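Local coordinates for protein blue-light-activated histidine kinase 2 (PDB 4R38) that is a blue-light-activated histidine kinase, involved in increased bacterial virulence, that senses light through its N-terminal flavin-binding LOV domain, at residues K79-C84 with R118-I123. Sequence-based numbering, arbitrary orientation.
With RBF (riboflavin), chain E.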
# COMPACT_ATOMS: atom_id res chain seq x y z
N LYS A 79 -9.08 -6.27 6.68
CA LYS A 79 -9.33 -6.67 8.06
C LYS A 79 -8.25 -6.14 8.99
O LYS A 79 -8.53 -5.60 10.08
CB LYS A 79 -9.38 -8.20 8.15
CG LYS A 79 -9.91 -8.73 9.47
CD LYS A 79 -9.94 -10.26 9.49
CE LYS A 79 -10.41 -10.79 10.84
NZ LYS A 79 -11.76 -10.27 11.23
N ALA A 80 -7.00 -6.25 8.57
CA ALA A 80 -5.90 -5.70 9.35
C ALA A 80 -6.08 -4.19 9.58
O ALA A 80 -5.90 -3.70 10.68
CB ALA A 80 -4.59 -5.99 8.66
N ILE A 81 -6.46 -3.46 8.53
CA ILE A 81 -6.70 -2.02 8.66
C ILE A 81 -7.82 -1.70 9.65
O ILE A 81 -7.66 -0.83 10.50
CB ILE A 81 -6.96 -1.36 7.30
CG1 ILE A 81 -5.66 -1.32 6.49
CG2 ILE A 81 -7.53 0.05 7.46
CD1 ILE A 81 -5.87 -1.07 5.00
N ARG A 82 -8.92 -2.42 9.58
CA ARG A 82 -10.06 -2.20 10.48
C ARG A 82 -9.70 -2.48 11.95
O ARG A 82 -10.22 -1.83 12.86
CB ARG A 82 -11.26 -3.06 10.07
CG ARG A 82 -11.87 -2.76 8.68
CD ARG A 82 -13.26 -3.39 8.48
NE ARG A 82 -13.20 -4.84 8.48
CZ ARG A 82 -12.96 -5.62 7.43
NH1 ARG A 82 -12.81 -5.11 6.21
NH2 ARG A 82 -12.90 -6.93 7.60
N ASN A 83 -8.80 -3.44 12.17
CA ASN A 83 -8.41 -3.86 13.52
C ASN A 83 -7.05 -3.34 13.95
O ASN A 83 -6.47 -3.81 14.95
CB ASN A 83 -8.41 -5.39 13.60
CG ASN A 83 -9.80 -5.96 13.52
OD1 ASN A 83 -10.54 -5.95 14.50
ND2 ASN A 83 -10.17 -6.47 12.35
N CYS A 84 -6.56 -2.35 13.20
CA CYS A 84 -5.27 -1.70 13.47
C CYS A 84 -4.15 -2.72 13.77
O CYS A 84 -3.40 -2.58 14.75
CB CYS A 84 -5.43 -0.67 14.58
SG CYS A 84 -3.96 0.37 14.81
N ARG A 118 -4.35 6.32 13.64
CA ARG A 118 -4.67 7.16 12.50
C ARG A 118 -3.87 6.84 11.25
O ARG A 118 -4.36 6.99 10.15
CB ARG A 118 -4.42 8.61 12.90
CG ARG A 118 -4.53 9.59 11.77
CD ARG A 118 -4.63 11.01 12.29
NE ARG A 118 -5.17 11.80 11.21
CZ ARG A 118 -6.35 12.41 11.21
NH1 ARG A 118 -7.11 12.46 12.32
NH2 ARG A 118 -6.71 13.05 10.12
N TYR A 119 -2.62 6.45 11.43
CA TYR A 119 -1.73 6.27 10.29
C TYR A 119 -1.25 4.83 10.15
O TYR A 119 -0.98 4.15 11.14
CB TYR A 119 -0.50 7.16 10.45
CG TYR A 119 -0.81 8.65 10.54
CD1 TYR A 119 -1.06 9.40 9.39
CD2 TYR A 119 -0.88 9.28 11.77
CE1 TYR A 119 -1.32 10.77 9.49
CE2 TYR A 119 -1.14 10.62 11.87
CZ TYR A 119 -1.38 11.36 10.73
OH TYR A 119 -1.65 12.72 10.85
N PHE A 120 -1.11 4.42 8.90
CA PHE A 120 -0.60 3.09 8.58
C PHE A 120 0.59 3.33 7.69
O PHE A 120 0.57 4.21 6.84
CB PHE A 120 -1.65 2.26 7.85
CG PHE A 120 -2.17 1.08 8.63
CD1 PHE A 120 -2.04 -0.20 8.14
CD2 PHE A 120 -2.79 1.27 9.85
CE1 PHE A 120 -2.51 -1.28 8.87
CE2 PHE A 120 -3.25 0.18 10.58
CZ PHE A 120 -3.12 -1.08 10.08
N VAL A 121 1.63 2.53 7.89
CA VAL A 121 2.80 2.56 7.04
C VAL A 121 2.94 1.20 6.40
O VAL A 121 2.60 0.18 7.02
CB VAL A 121 4.12 2.90 7.84
CG1 VAL A 121 4.40 1.87 8.93
CG2 VAL A 121 5.32 3.01 6.90
N GLY A 122 3.42 1.19 5.16
CA GLY A 122 3.62 -0.03 4.40
C GLY A 122 4.90 0.04 3.58
O GLY A 122 5.29 1.12 3.11
N ILE A 123 5.59 -1.09 3.44
CA ILE A 123 6.64 -1.20 2.44
C ILE A 123 6.22 -2.21 1.41
O ILE A 123 5.44 -3.14 1.70
CB ILE A 123 8.01 -1.58 3.03
CG1 ILE A 123 7.93 -2.94 3.73
CG2 ILE A 123 8.48 -0.48 3.96
CD1 ILE A 123 9.28 -3.45 4.18
N1 RBF E . -2.58 -2.54 -1.81
C2 RBF E . -1.95 -2.90 -2.95
O2 RBF E . -2.55 -3.54 -3.80
N3 RBF E . -0.64 -2.55 -3.14
C4 RBF E . 0.02 -1.77 -2.26
O4 RBF E . 1.22 -1.45 -2.46
C4A RBF E . -0.63 -1.31 -1.09
N5 RBF E . -0.04 -0.49 -0.18
C5A RBF E . -0.71 -0.07 0.91
C6 RBF E . -0.12 0.77 1.88
C7 RBF E . -0.82 1.21 3.00
C7M RBF E . -0.06 2.13 3.99
C8 RBF E . -2.14 0.79 3.19
C8M RBF E . -3.00 1.19 4.39
C9 RBF E . -2.72 -0.03 2.27
C9A RBF E . -2.04 -0.50 1.11
N10 RBF E . -2.69 -1.31 0.19
C10 RBF E . -1.99 -1.73 -0.92
C1' RBF E . -4.04 -1.84 0.40
C2' RBF E . -5.20 -1.05 -0.20
O2' RBF E . -4.93 0.28 -0.04
C3' RBF E . -6.49 -1.44 0.53
O3' RBF E . -6.40 -1.05 1.87
C4' RBF E . -6.74 -2.94 0.49
O4' RBF E . -6.85 -3.40 -0.84
C5' RBF E . -8.00 -3.30 1.25
O5' RBF E . -9.11 -2.61 0.70
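The ring of F120 meets C84 at its edge: the CA of C84 lies near the ring plane, 4.0 Å from F120 CE2. I81 CG1, the carbonyl oxygen of A80 and methyl C8M of the riboflavin all approach the same ring obliquely. I81 CG1 sits 3.9 Å from F120 CE1, and A80 O is equally far from F120 CZ, a van der Waals approach. F120 reaches this position because its CB points from the strand toward the helix. I81 forks in two: CG2 is anti to the backbone N, while CG1 stands beside that N (chi1 -72°) and carries CD1 to the flavin, 3.2 Å from O3' of the ribityl chain and 3.7 Å from C8M. Strand 119-128 is the central strand of the five-stranded antiparallel PAS sheet, order 2-1-5-4-3, and helix 71-82 packs across the flavin pocket from it, as in LOV domains. Both segments line the riboflavin pocket, the helix through I81 and the strand through F120, V121 and G122: F120 O lies 3.6 Å from methyl C7M, and the backbone of G122 rests against the same methyl, its N 3.8 Å from C7M. The helix ends in a Schellman motif, with C84 at positive phi (45°), its N bonded to I81 O and the amide of the residue after C84 bonded to A80 O. K79 O accepts from N83 N and also from N83 ND2, the latter 2.9 Å away and above the carbonyl plane. From this turn the disulfide of C84 with C117 ties the helix end covalently to the residue preceding R118.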